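PDB 5L92: cytochrome P450, which binds heme and steroids such as corticosterone and oxidises steroids, probably as a monooxygenase. Local coordinates for residues A[138-143]-A[156-161]; A[163-168]-A[243-248]. All coordinates share one frame; numbering follows the deposited sequence.

In the fold
Both interactions use helix 158-169, the F helix of the P450 fold, at different depths. Interaction 1 lies nearer the surface: a buried tyrosine at the break between helix 134-139 and helix 141-151 meets a partly exposed glutamine through one side-chain hydrogen bond. Interaction 2 is buried and closer to the chain centre, where later turns of the F helix pack on the I-helix kink of 243-248, beside heme and corticosterone; its chemistry is a close approach of two acids and the packing of small groups. The contacts, centred 9 Å apart, are probably joined by hydrogen bonds between Tyr140 OH and Asn244 OD1 and between the Ser139 and Thr248 hydroxyls, tying the E-, F- and I-helices.

Interaction 1. Residues A[138-143]-A[156-161]; sequences LSYPLP and EDQRQF
Tyr140, at the break between helix 134-139 and helix 141-151, the E helix of the cytochrome P450 fold, reaches Gln158 in the first turn of helix 158-169, the F helix. Gln158 NE2 donates a hydrogen bond to Tyr140 OH over 3.1 Å, with an N-H...O angle of 150° and the oxygen lying somewhat off the amide plane. The amide comes to the edge of the phenol ring: its carbon CD lies in the ring plane, NE2 is 3.2 Å from Tyr140 CE2, and the two planes stand 71° apart. With CG anti to the backbone N (chi1 163°), the tyrosine extends its ring toward the F helix. The glutamine chain bends at chi2, which lays its CG 3.4 Å from Tyr140 OH and turns NE2 onto the same oxygen. Tyrosine suits the site because its hydroxyl also hydrogen-bonds Asn244 OD1, an acceptor, so two polar partners meet one buried oxygen. A phenylalanine here would probably leave both Gln158 NE2 and Asn244 OD1 without this mate and the glutamine amide freer to turn. Lys162, one turn beyond Gln158, makes a cation-pi contact with the ring. Around the junction, Tyr140 touches Thr248 of helix 247-260, while Leu138 and Leu142 pack on helices 112-125 and 355-372.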
ATOM      1  N   LEU A 138     -11.896   5.005  11.152  1.00 29.81           N
ATOM      2  CA  LEU A 138     -12.179   3.628  10.750  1.00 29.76           C
ATOM      3  C   LEU A 138     -11.077   3.038   9.881  1.00 28.98           C
ATOM      4  O   LEU A 138     -10.405   2.098  10.290  1.00 27.78           O
ATOM      5  CB  LEU A 138     -13.525   3.562  10.021  1.00 29.34           C
ATOM      6  CG  LEU A 138     -14.763   3.922  10.867  1.00 31.25           C
ATOM      7  CD1 LEU A 138     -15.990   4.114  10.037  1.00 30.41           C
ATOM      8  CD2 LEU A 138     -15.018   2.845  11.955  1.00 33.01           C
ATOM      9  N   SER A 139     -10.857   3.581   8.684  1.00 27.61           N
ATOM     10  CA  SER A 139      -9.920   2.915   7.783  1.00 26.92           C
ATOM     11  C   SER A 139      -8.471   3.037   8.259  1.00 25.65           C
ATOM     12  O   SER A 139      -7.658   2.175   7.931  1.00 25.29           O
ATOM     13  CB  SER A 139     -10.036   3.470   6.365  1.00 27.05           C
ATOM     14  OG  SER A 139      -9.541   4.776   6.326  1.00 27.12           O
ATOM     15  N   TYR A 140      -8.105   4.104   8.988  1.00 26.98           N
ATOM     16  CA  TYR A 140      -6.722   4.200   9.477  1.00 28.35           C
ATOM     17  C   TYR A 140      -6.549   3.335  10.744  1.00 28.34           C
ATOM     18  O   TYR A 140      -5.692   2.449  10.772  1.00 27.93           O
ATOM     19  CB  TYR A 140      -6.282   5.664   9.743  1.00 28.85           C
ATOM     20  CG  TYR A 140      -5.043   5.667  10.606  1.00 30.48           C
ATOM     21  CD1 TYR A 140      -3.837   5.195  10.094  1.00 30.35           C
ATOM     22  CD2 TYR A 140      -5.092   5.998  11.953  1.00 32.89           C
ATOM     23  CE1 TYR A 140      -2.708   5.093  10.868  1.00 31.78           C
ATOM     24  CE2 TYR A 140      -3.926   5.890  12.763  1.00 34.90           C
ATOM     25  CZ  TYR A 140      -2.744   5.431  12.200  1.00 32.88           C
ATOM     26  OH  TYR A 140      -1.572   5.304  12.958  1.00 34.08           O
ATOM     27  N   PRO A 141      -7.364   3.512  11.787  1.00 28.93           N
ATOM     28  CA  PRO A 141      -7.111   2.751  13.043  1.00 30.83           C
ATOM     29  C   PRO A 141      -7.158   1.242  12.889  1.00 29.19           C
ATOM     30  O   PRO A 141      -6.308   0.543  13.462  1.00 30.17           O
ATOM     31  CB  PRO A 141      -8.220   3.233  13.979  1.00 32.42           C
ATOM     32  CG  PRO A 141      -8.728   4.484  13.404  1.00 32.74           C
ATOM     33  CD  PRO A 141      -8.477   4.452  11.925  1.00 29.33           C
ATOM     34  N   LEU A 142      -8.140   0.693  12.173  1.00 28.08           N
ATOM     35  CA  LEU A 142      -8.237  -0.765  12.161  1.00 28.90           C
ATOM     36  C   LEU A 142      -6.933  -1.404  11.736  1.00 28.60           C
ATOM     37  O   LEU A 142      -6.434  -2.284  12.462  1.00 28.46           O
ATOM     38  CB  LEU A 142      -9.405  -1.247  11.301  1.00 27.15           C
ATOM     39  CG  LEU A 142      -9.399  -2.736  10.913  1.00 28.64           C
ATOM     40  CD1 LEU A 142      -9.637  -3.662  12.099  1.00 30.52           C
ATOM     41  CD2 LEU A 142     -10.401  -3.023   9.861  1.00 28.85           C
ATOM     42  N   PRO A 143      -6.321  -1.031  10.615  1.00 27.83           N
ATOM     43  CA  PRO A 143      -5.139  -1.783  10.190  1.00 27.51           C
ATOM     44  C   PRO A 143      -3.895  -1.554  11.063  1.00 27.75           C
ATOM     45  O   PRO A 143      -3.043  -2.444  11.133  1.00 29.06           O
ATOM     46  CB  PRO A 143      -4.951  -1.307   8.758  1.00 28.24           C
ATOM     47  CG  PRO A 143      -6.317  -0.874   8.340  1.00 27.38           C
ATOM     48  CD  PRO A 143      -6.839  -0.192   9.518  1.00 27.17           C
ATOM     49  N   GLU A 156      -0.471   2.043  22.201  1.00 40.54           N
ATOM     50  CA  GLU A 156      -0.315   3.375  22.789  1.00 41.17           C
ATOM     51  C   GLU A 156       0.702   4.227  22.027  1.00 39.41           C
ATOM     52  O   GLU A 156       0.692   5.461  22.140  1.00 37.44           O
ATOM     53  CB  GLU A 156       0.103   3.259  24.267  1.00 44.93           C
ATOM     54  CG  GLU A 156      -0.946   2.568  25.199  1.00 50.89           C
ATOM     55  CD  GLU A 156      -1.085   1.035  25.013  1.00 51.62           C
ATOM     56  OE1 GLU A 156      -0.171   0.368  24.476  1.00 45.22           O
ATOM     57  OE2 GLU A 156      -2.136   0.488  25.422  1.00 57.69           O
ATOM     58  N   ASP A 157       1.569   3.610  21.242  1.00 37.81           N
ATOM     59  CA  ASP A 157       2.492   4.364  20.412  1.00 37.63           C
ATOM     60  C   ASP A 157       1.940   4.681  19.021  1.00 35.51           C
ATOM     61  O   ASP A 157       2.702   5.146  18.178  1.00 34.23           O
ATOM     62  CB  ASP A 157       3.804   3.591  20.288  1.00 41.51           C
ATOM     63  CG  ASP A 157       4.525   3.475  21.614  1.00 41.06           C
ATOM     64  OD1 ASP A 157       4.282   4.346  22.478  1.00 41.67           O
ATOM     65  OD2 ASP A 157       5.322   2.529  21.784  1.00 38.15           O
ATOM     66  N   GLN A 158       0.639   4.456  18.779  1.00 35.84           N
ATOM     67  CA  GLN A 158       0.055   4.650  17.447  1.00 35.58           C
ATOM     68  C   GLN A 158       0.410   6.002  16.838  1.00 34.74           C
ATOM     69  O   GLN A 158       0.637   6.100  15.632  1.00 32.97           O
ATOM     70  CB  GLN A 158      -1.469   4.492  17.514  1.00 38.42           C
ATOM     71  CG  GLN A 158      -2.266   4.946  16.233  1.00 40.25           C
ATOM     72  CD  GLN A 158      -2.714   6.415  16.300  1.00 41.91           C
ATOM     73  OE1 GLN A 158      -3.354   6.822  17.265  1.00 47.35           O
ATOM     74  NE2 GLN A 158      -2.373   7.212  15.278  1.00 37.46           N
ATOM     75  N   ARG A 159       0.455   7.060  17.643  1.00 35.71           N
ATOM     76  CA  ARG A 159       0.634   8.386  17.076  1.00 38.46           C
ATOM     77  C   ARG A 159       2.061   8.592  16.573  1.00 35.70           C
ATOM     78  O   ARG A 159       2.269   9.236  15.540  1.00 34.59           O
ATOM     79  CB  ARG A 159       0.252   9.441  18.108  1.00 43.88           C
ATOM     80  CG  ARG A 159       0.583  10.881  17.678  1.00 53.79           C
ATOM     81  CD  ARG A 159       0.210  11.893  18.762  1.00 69.44           C
ATOM     82  NE  ARG A 159      -0.928  11.410  19.547  1.00 75.19           N
ATOM     83  CZ  ARG A 159      -0.841  10.885  20.766  1.00 66.47           C
ATOM     84  NH1 ARG A 159       0.324  10.795  21.389  1.00 59.83           N
ATOM     85  NH2 ARG A 159      -1.939  10.458  21.366  1.00 66.66           N
ATOM     86  N   GLN A 160       3.059   8.037  17.269  1.00 35.18           N
ATOM     87  CA  GLN A 160       4.416   8.052  16.717  1.00 35.69           C
ATOM     88  C   GLN A 160       4.477   7.264  15.417  1.00 32.97           C
ATOM     89  O   GLN A 160       5.068   7.722  14.429  1.00 31.75           O
ATOM     90  CB  GLN A 160       5.422   7.455  17.700  1.00 38.20           C
ATOM     91  CG  GLN A 160       5.561   8.179  19.013  1.00 45.12           C
ATOM     92  CD  GLN A 160       6.843   7.766  19.753  1.00 47.67           C
ATOM     93  OE1 GLN A 160       7.934   8.161  19.368  1.00 49.80           O
ATOM     94  NE2 GLN A 160       6.702   6.957  20.800  1.00 46.29           N
ATOM     95  N   PHE A 161       3.904   6.049  15.424  1.00 30.81           N
ATOM     96  CA  PHE A 161       3.876   5.185  14.242  1.00 30.90           C
ATOM     97  C   PHE A 161       3.365   5.940  13.019  1.00 29.83           C
ATOM     98  O   PHE A 161       3.980   5.909  11.941  1.00 30.07           O
ATOM     99  CB  PHE A 161       2.968   3.980  14.485  1.00 31.55           C
ATOM    100  CG  PHE A 161       3.419   3.061  15.570  1.00 31.99           C
ATOM    101  CD1 PHE A 161       4.697   3.113  16.076  1.00 32.06           C
ATOM    102  CD2 PHE A 161       2.532   2.117  16.077  1.00 33.08           C
ATOM    103  CE1 PHE A 161       5.107   2.239  17.057  1.00 34.26           C
ATOM    104  CE2 PHE A 161       2.926   1.231  17.074  1.00 33.83           C
ATOM    105  CZ  PHE A 161       4.215   1.298  17.571  1.00 34.29           C
TER

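Interaction 2. Residues A[163-168]-A[243-248]; sequences DWSDII and GNETTT. With HEM (protoporphyrin IX containing Fe), chain C; C0R (corticosterone), chain D.
Glu245 and Asp166 meet through their carboxyl groups, with Glu245 OE2 2.5 Å from Asp166 OD1; the side chains cross at about a right angle, and their carboxyl planes stand 78° apart. The glutamate chain bends at chi2 (-64°), which carries OE2 over the F-helix backbone and to 3.3 Å from Ser165 CB. Alongside the glutamate, Ser165 OG rests 3.5 Å from Asn244 CB. Serine fits here because it is small enough to let the helices come close, with the CA atoms of Ser165 and Asn244 6.5 Å apart, while its hydroxyl is satisfied within its own helix by Phe161 O.

A second shell fixes these groups. Lys162 forms a salt bridge with Asp166 OD2, the oxygen not turned to Glu245, and so helps to fix the aspartate. Asn244 ND2 is held by Leu240 O, one turn back, and its OD1 by Tyr140 OH.

The same two elements also face the pocket. Thr246 OG1 bonds to Ala242 O where the helix loses its regular pattern, and it sits 3.1 Å from CHC of the heme. The other branch of this threonine, CG2, lies 3.8 Å from C3 of corticosterone, whose O1 binds the iron at 1.9 Å. From the F helix, Ile168 CG2 touches the steroid at C15 across 3.6 Å, an apolar branch against an apolar ring. Thr247 OG1 is tied to Glu361 of helix 355-372.

The sequence Ala242-Gly243-Asn244-Glu245-Thr246 and the interrupted helix are the hallmark of the P450 I-helix, whose kink beside the heme carries an acid-threonine pair; in relatives that pair takes part in oxygen activation, and Glu245 and Thr246 probably occupy the matching places here.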
ATOM      1  N   ASP A 163       3.078   9.292  12.456  1.00 32.61           N
ATOM      2  CA  ASP A 163       3.948  10.381  12.019  1.00 33.15           C
ATOM      3  C   ASP A 163       5.191   9.854  11.313  1.00 31.44           C
ATOM      4  O   ASP A 163       5.581  10.375  10.264  1.00 30.64           O
ATOM      5  CB  ASP A 163       4.340  11.265  13.205  1.00 36.16           C
ATOM      6  CG  ASP A 163       3.157  11.960  13.798  1.00 39.61           C
ATOM      7  OD1 ASP A 163       2.105  11.985  13.111  1.00 40.69           O
ATOM      8  OD2 ASP A 163       3.266  12.452  14.944  1.00 40.60           O
ATOM      9  N   TRP A 164       5.854   8.847  11.895  1.00 30.91           N
ATOM     10  CA  TRP A 164       7.013   8.257  11.228  1.00 30.77           C
ATOM     11  C   TRP A 164       6.627   7.729   9.865  1.00 29.22           C
ATOM     12  O   TRP A 164       7.349   7.944   8.875  1.00 28.31           O
ATOM     13  CB  TRP A 164       7.620   7.114  12.050  1.00 30.60           C
ATOM     14  CG  TRP A 164       8.386   7.524  13.218  1.00 32.05           C
ATOM     15  CD1 TRP A 164       9.128   8.655  13.362  1.00 32.65           C
ATOM     16  CD2 TRP A 164       8.517   6.791  14.441  1.00 32.35           C
ATOM     17  NE1 TRP A 164       9.698   8.678  14.593  1.00 33.59           N
ATOM     18  CE2 TRP A 164       9.342   7.542  15.281  1.00 33.71           C
ATOM     19  CE3 TRP A 164       8.004   5.567  14.900  1.00 32.24           C
ATOM     20  CZ2 TRP A 164       9.670   7.121  16.588  1.00 35.16           C
ATOM     21  CZ3 TRP A 164       8.331   5.142  16.173  1.00 34.26           C
ATOM     22  CH2 TRP A 164       9.164   5.922  17.009  1.00 35.02           C
ATOM     23  N   SER A 165       5.484   7.038   9.793  1.00 28.50           N
ATOM     24  CA  SER A 165       5.087   6.392   8.547  1.00 28.76           C
ATOM     25  C   SER A 165       4.709   7.419   7.499  1.00 29.27           C
ATOM     26  O   SER A 165       5.073   7.260   6.333  1.00 28.49           O
ATOM     27  CB  SER A 165       3.929   5.413   8.770  1.00 28.76           C
ATOM     28  OG  SER A 165       4.293   4.318   9.576  1.00 28.08           O
ATOM     29  N   ASP A 166       3.991   8.483   7.889  1.00 29.39           N
ATOM     30  CA  ASP A 166       3.642   9.514   6.908  1.00 30.18           C
ATOM     31  C   ASP A 166       4.908  10.165   6.365  1.00 29.61           C
ATOM     32  O   ASP A 166       5.043  10.345   5.164  1.00 29.16           O
ATOM     33  CB  ASP A 166       2.704  10.580   7.495  1.00 30.49           C
ATOM     34  CG  ASP A 166       1.290  10.036   7.838  1.00 32.91           C
ATOM     35  OD1 ASP A 166       0.903   8.949   7.358  1.00 32.46           O
ATOM     36  OD2 ASP A 166       0.585  10.710   8.631  1.00 32.13           O
ATOM     37  N   ILE A 167       5.884  10.451   7.229  1.00 29.59           N
ATOM     38  CA  ILE A 167       7.136  11.032   6.744  1.00 30.01           C
ATOM     39  C   ILE A 167       7.780  10.119   5.704  1.00 29.21           C
ATOM     40  O   ILE A 167       8.153  10.566   4.607  1.00 29.68           O
ATOM     41  CB  ILE A 167       8.084  11.318   7.920  1.00 30.23           C
ATOM     42  CG1 ILE A 167       7.540  12.518   8.703  1.00 30.58           C
ATOM     43  CG2 ILE A 167       9.546  11.524   7.409  1.00 31.66           C
ATOM     44  CD1 ILE A 167       8.304  12.829   9.991  1.00 34.98           C
ATOM     45  N   ILE A 168       7.911   8.824   6.028  1.00 28.42           N
ATOM     46  CA  ILE A 168       8.618   7.897   5.140  1.00 29.43           C
ATOM     47  C   ILE A 168       7.955   7.824   3.764  1.00 30.05           C
ATOM     48  O   ILE A 168       8.645   7.739   2.744  1.00 29.05           O
ATOM     49  CB  ILE A 168       8.736   6.493   5.773  1.00 29.24           C
ATOM     50  CG1 ILE A 168       9.643   6.525   7.008  1.00 32.26           C
ATOM     51  CG2 ILE A 168       9.321   5.513   4.773  1.00 29.89           C
ATOM     52  CD1 ILE A 168      11.080   6.981   6.714  1.00 32.62           C
ATOM     53  N   GLY A 243       1.266  -1.249   7.784  1.00 29.06           N
ATOM     54  CA  GLY A 243       0.113  -1.194   8.669  1.00 29.29           C
ATOM     55  C   GLY A 243      -0.467   0.199   8.860  1.00 29.58           C
ATOM     56  O   GLY A 243      -1.553   0.328   9.440  1.00 28.98           O
ATOM     57  N   ASN A 244       0.236   1.231   8.380  1.00 28.85           N
ATOM     58  CA  ASN A 244      -0.184   2.615   8.514  1.00 28.55           C
ATOM     59  C   ASN A 244      -0.563   3.284   7.194  1.00 28.51           C
ATOM     60  O   ASN A 244      -1.043   4.411   7.217  1.00 26.82           O
ATOM     61  CB  ASN A 244       0.949   3.435   9.156  1.00 28.43           C
ATOM     62  CG  ASN A 244       0.986   3.312  10.681  1.00 28.76           C
ATOM     63  OD1 ASN A 244       0.484   4.170  11.398  1.00 29.55           O
ATOM     64  ND2 ASN A 244       1.592   2.247  11.168  1.00 28.89           N
ATOM     65  N   GLU A 245      -0.357   2.649   6.054  1.00 27.39           N
ATOM     66  CA  GLU A 245      -0.259   3.411   4.809  1.00 27.77           C
ATOM     67  C   GLU A 245      -0.831   2.730   3.568  1.00 27.34           C
ATOM     68  O   GLU A 245      -0.646   3.276   2.471  1.00 28.91           O
ATOM     69  CB  GLU A 245       1.234   3.747   4.497  1.00 28.71           C
ATOM     70  CG  GLU A 245       1.985   4.592   5.533  1.00 29.49           C
ATOM     71  CD  GLU A 245       1.427   6.007   5.697  1.00 30.06           C
ATOM     72  OE1 GLU A 245       0.736   6.500   4.794  1.00 31.08           O
ATOM     73  OE2 GLU A 245       1.690   6.638   6.737  1.00 29.71           O
ATOM     74  N   THR A 246      -1.420   1.531   3.678  1.00 26.76           N
ATOM     75  CA  THR A 246      -1.926   0.802   2.507  1.00 27.01           C
ATOM     76  C   THR A 246      -3.398   0.475   2.630  1.00 26.19           C
ATOM     77  O   THR A 246      -4.234   1.119   1.984  1.00 24.18           O
ATOM     78  CB  THR A 246      -1.126  -0.483   2.305  1.00 27.71           C
ATOM     79  OG1 THR A 246      -1.247  -1.288   3.482  1.00 28.93           O
ATOM     80  CG2 THR A 246       0.337  -0.196   2.047  1.00 28.01           C
ATOM     81  N   THR A 247      -3.760  -0.525   3.453  1.00 25.65           N
ATOM     82  CA  THR A 247      -5.144  -0.955   3.600  1.00 25.83           C
ATOM     83  C   THR A 247      -6.071   0.199   3.936  1.00 24.84           C
ATOM     84  O   THR A 247      -7.233   0.211   3.492  1.00 23.97           O
ATOM     85  CB  THR A 247      -5.238  -2.046   4.677  1.00 27.01           C
ATOM     86  OG1 THR A 247      -4.447  -3.161   4.271  1.00 26.78           O
ATOM     87  CG2 THR A 247      -6.666  -2.505   4.881  1.00 27.96           C
ATOM     88  N   THR A 248      -5.592   1.174   4.712  1.00 23.99           N
ATOM     89  CA  THR A 248      -6.423   2.344   4.978  1.00 24.02           C
ATOM     90  C   THR A 248      -6.954   2.962   3.685  1.00 24.32           C
ATOM     91  O   THR A 248      -8.125   3.358   3.613  1.00 22.98           O
ATOM     92  CB  THR A 248      -5.653   3.381   5.784  1.00 25.17           C
ATOM     93  OG1 THR A 248      -6.532   4.472   6.050  1.00 26.31           O
ATOM     94  CG2 THR A 248      -4.325   3.914   5.040  1.00 26.16           C
TER
HETATM   95  CHA HEM C 501       4.935  -5.622  -1.182  1.00 26.11           C
HETATM   96  CHB HEM C 501       0.827  -3.177  -2.216  1.00 24.31           C
HETATM   97  CHC HEM C 501      -0.928  -4.097   2.163  1.00 25.51           C
HETATM   98  CHD HEM C 501       3.342  -6.072   3.310  1.00 26.34           C
HETATM   99  C1A HEM C 501       3.938  -4.919  -1.848  1.00 25.59           C
HETATM  100  C2A HEM C 501       3.970  -4.549  -3.246  1.00 25.52           C
HETATM  101  C3A HEM C 501       2.849  -3.867  -3.522  1.00 25.46           C
HETATM  102  C4A HEM C 501       2.050  -3.803  -2.320  1.00 25.00           C
HETATM  103  CMA HEM C 501       2.457  -3.276  -4.891  1.00 25.60           C
HETATM  104  CAA HEM C 501       5.116  -4.865  -4.246  1.00 25.60           C
HETATM  105  CBA HEM C 501       6.398  -4.094  -3.928  1.00 26.25           C
HETATM  106  CGA HEM C 501       7.384  -4.135  -5.066  1.00 27.06           C
HETATM  107  O1A HEM C 501       7.268  -4.981  -5.962  1.00 25.97           O
HETATM  108  O2A HEM C 501       8.302  -3.300  -5.113  1.00 28.18           O
HETATM  109  C1B HEM C 501      -0.046  -3.234  -1.156  1.00 24.65           C
HETATM  110  C2B HEM C 501      -1.435  -2.794  -1.127  1.00 25.53           C
HETATM  111  C3B HEM C 501      -1.897  -3.048   0.109  1.00 25.72           C
HETATM  112  C4B HEM C 501      -0.821  -3.638   0.880  1.00 25.22           C
HETATM  113  CMB HEM C 501      -2.197  -2.199  -2.326  1.00 24.70           C
HETATM  114  CAB HEM C 501      -3.303  -2.841   0.711  1.00 25.76           C
HETATM  115  CBB HEM C 501      -4.416  -2.773  -0.037  1.00 27.93           C
HETATM  116  C1C HEM C 501       0.081  -4.722   2.859  1.00 25.88           C
HETATM  117  C2C HEM C 501       0.044  -5.088   4.249  1.00 26.40           C
HETATM  118  C3C HEM C 501       1.204  -5.641   4.551  1.00 27.20           C
HETATM  119  C4C HEM C 501       2.051  -5.611   3.391  1.00 25.62           C
HETATM  120  CMC HEM C 501      -1.149  -4.934   5.229  1.00 26.76           C
HETATM  121  CAC HEM C 501       1.527  -6.135   5.967  1.00 27.57           C
HETATM  122  CBC HEM C 501       1.867  -7.404   6.170  1.00 32.84           C
HETATM  123  C1D HEM C 501       4.150  -6.124   2.211  1.00 26.38           C
HETATM  124  C2D HEM C 501       5.499  -6.653   2.200  1.00 27.87           C
HETATM  125  C3D HEM C 501       5.963  -6.543   0.947  1.00 28.09           C
HETATM  126  C4D HEM C 501       4.907  -5.922   0.152  1.00 27.22           C
HETATM  127  CMD HEM C 501       6.197  -7.212   3.469  1.00 27.92           C
HETATM  128  CAD HEM C 501       7.345  -6.960   0.386  1.00 28.95           C
HETATM  129  CBD HEM C 501       7.294  -8.380  -0.212  1.00 29.65           C
HETATM  130  CGD HEM C 501       8.572  -8.797  -0.913  1.00 31.41           C
HETATM  131  O1D HEM C 501       8.806 -10.015  -1.087  1.00 32.45           O
HETATM  132  O2D HEM C 501       9.381  -7.935  -1.342  1.00 31.70           O
HETATM  133  NA  HEM C 501       2.752  -4.462  -1.290  1.00 26.91           N
HETATM  134  NB  HEM C 501       0.287  -3.720   0.089  1.00 25.96           N
HETATM  135  NC  HEM C 501       1.333  -5.047   2.367  1.00 27.49           N
HETATM  136  ND  HEM C 501       3.847  -5.662   0.957  1.00 27.57           N
HETATM  137 FE   HEM C 501       2.009  -4.811   0.543  1.00 22.92          FE
HETATM  138  C1  C0R D 502       4.686  -0.358  -0.440  1.00 33.03           C
HETATM  139  C2  C0R D 502       3.515  -1.354  -0.362  1.00 31.25           C
HETATM  140  C3  C0R D 502       3.402  -2.173   1.006  1.00 29.40           C
HETATM  141  C4  C0R D 502       4.030  -1.478   2.314  1.00 34.16           C
HETATM  142  C5  C0R D 502       4.850  -0.197   2.146  1.00 34.29           C
HETATM  143  C6  C0R D 502       5.421   0.529   3.432  1.00 34.55           C
HETATM  144  C7  C0R D 502       6.994   0.871   3.194  1.00 37.48           C
HETATM  145  C8  C0R D 502       7.219   1.610   1.888  1.00 37.78           C
HETATM  146  C9  C0R D 502       6.592   0.882   0.622  1.00 36.67           C
HETATM  147  C10 C0R D 502       5.087   0.450   0.746  1.00 35.49           C
HETATM  148  C11 C0R D 502       6.967   1.727  -0.695  1.00 37.60           C
HETATM  149  C12 C0R D 502       8.585   2.013  -0.780  1.00 41.16           C
HETATM  150  C13 C0R D 502       9.161   2.717   0.429  1.00 41.67           C
HETATM  151  C14 C0R D 502       8.734   1.863   1.764  1.00 40.55           C
HETATM  152  C15 C0R D 502       9.273   2.562   2.761  1.00 40.87           C
HETATM  153  C16 C0R D 502      10.707   3.021   2.170  1.00 40.73           C
HETATM  154  C17 C0R D 502      10.515   2.705   0.510  1.00 45.39           C
HETATM  155  C18 C0R D 502       8.628   4.187   0.515  1.00 40.23           C
HETATM  156  C19 C0R D 502       4.139   1.670   0.802  1.00 34.41           C
HETATM  157  C20 C0R D 502      11.293   3.736  -0.354  1.00 51.02           C
HETATM  158  C21 C0R D 502      12.105   3.317  -1.589  1.00 53.95           C
HETATM  159  O1  C0R D 502       2.795  -3.223   1.186  1.00 29.12           O
HETATM  160  O2  C0R D 502       6.309   2.882  -0.712  1.00 36.62           O
HETATM  161  O3  C0R D 502      11.272   4.922  -0.042  1.00 50.49           O
HETATM  162  O4  C0R D 502      12.511   4.515  -2.245  1.00 53.69           O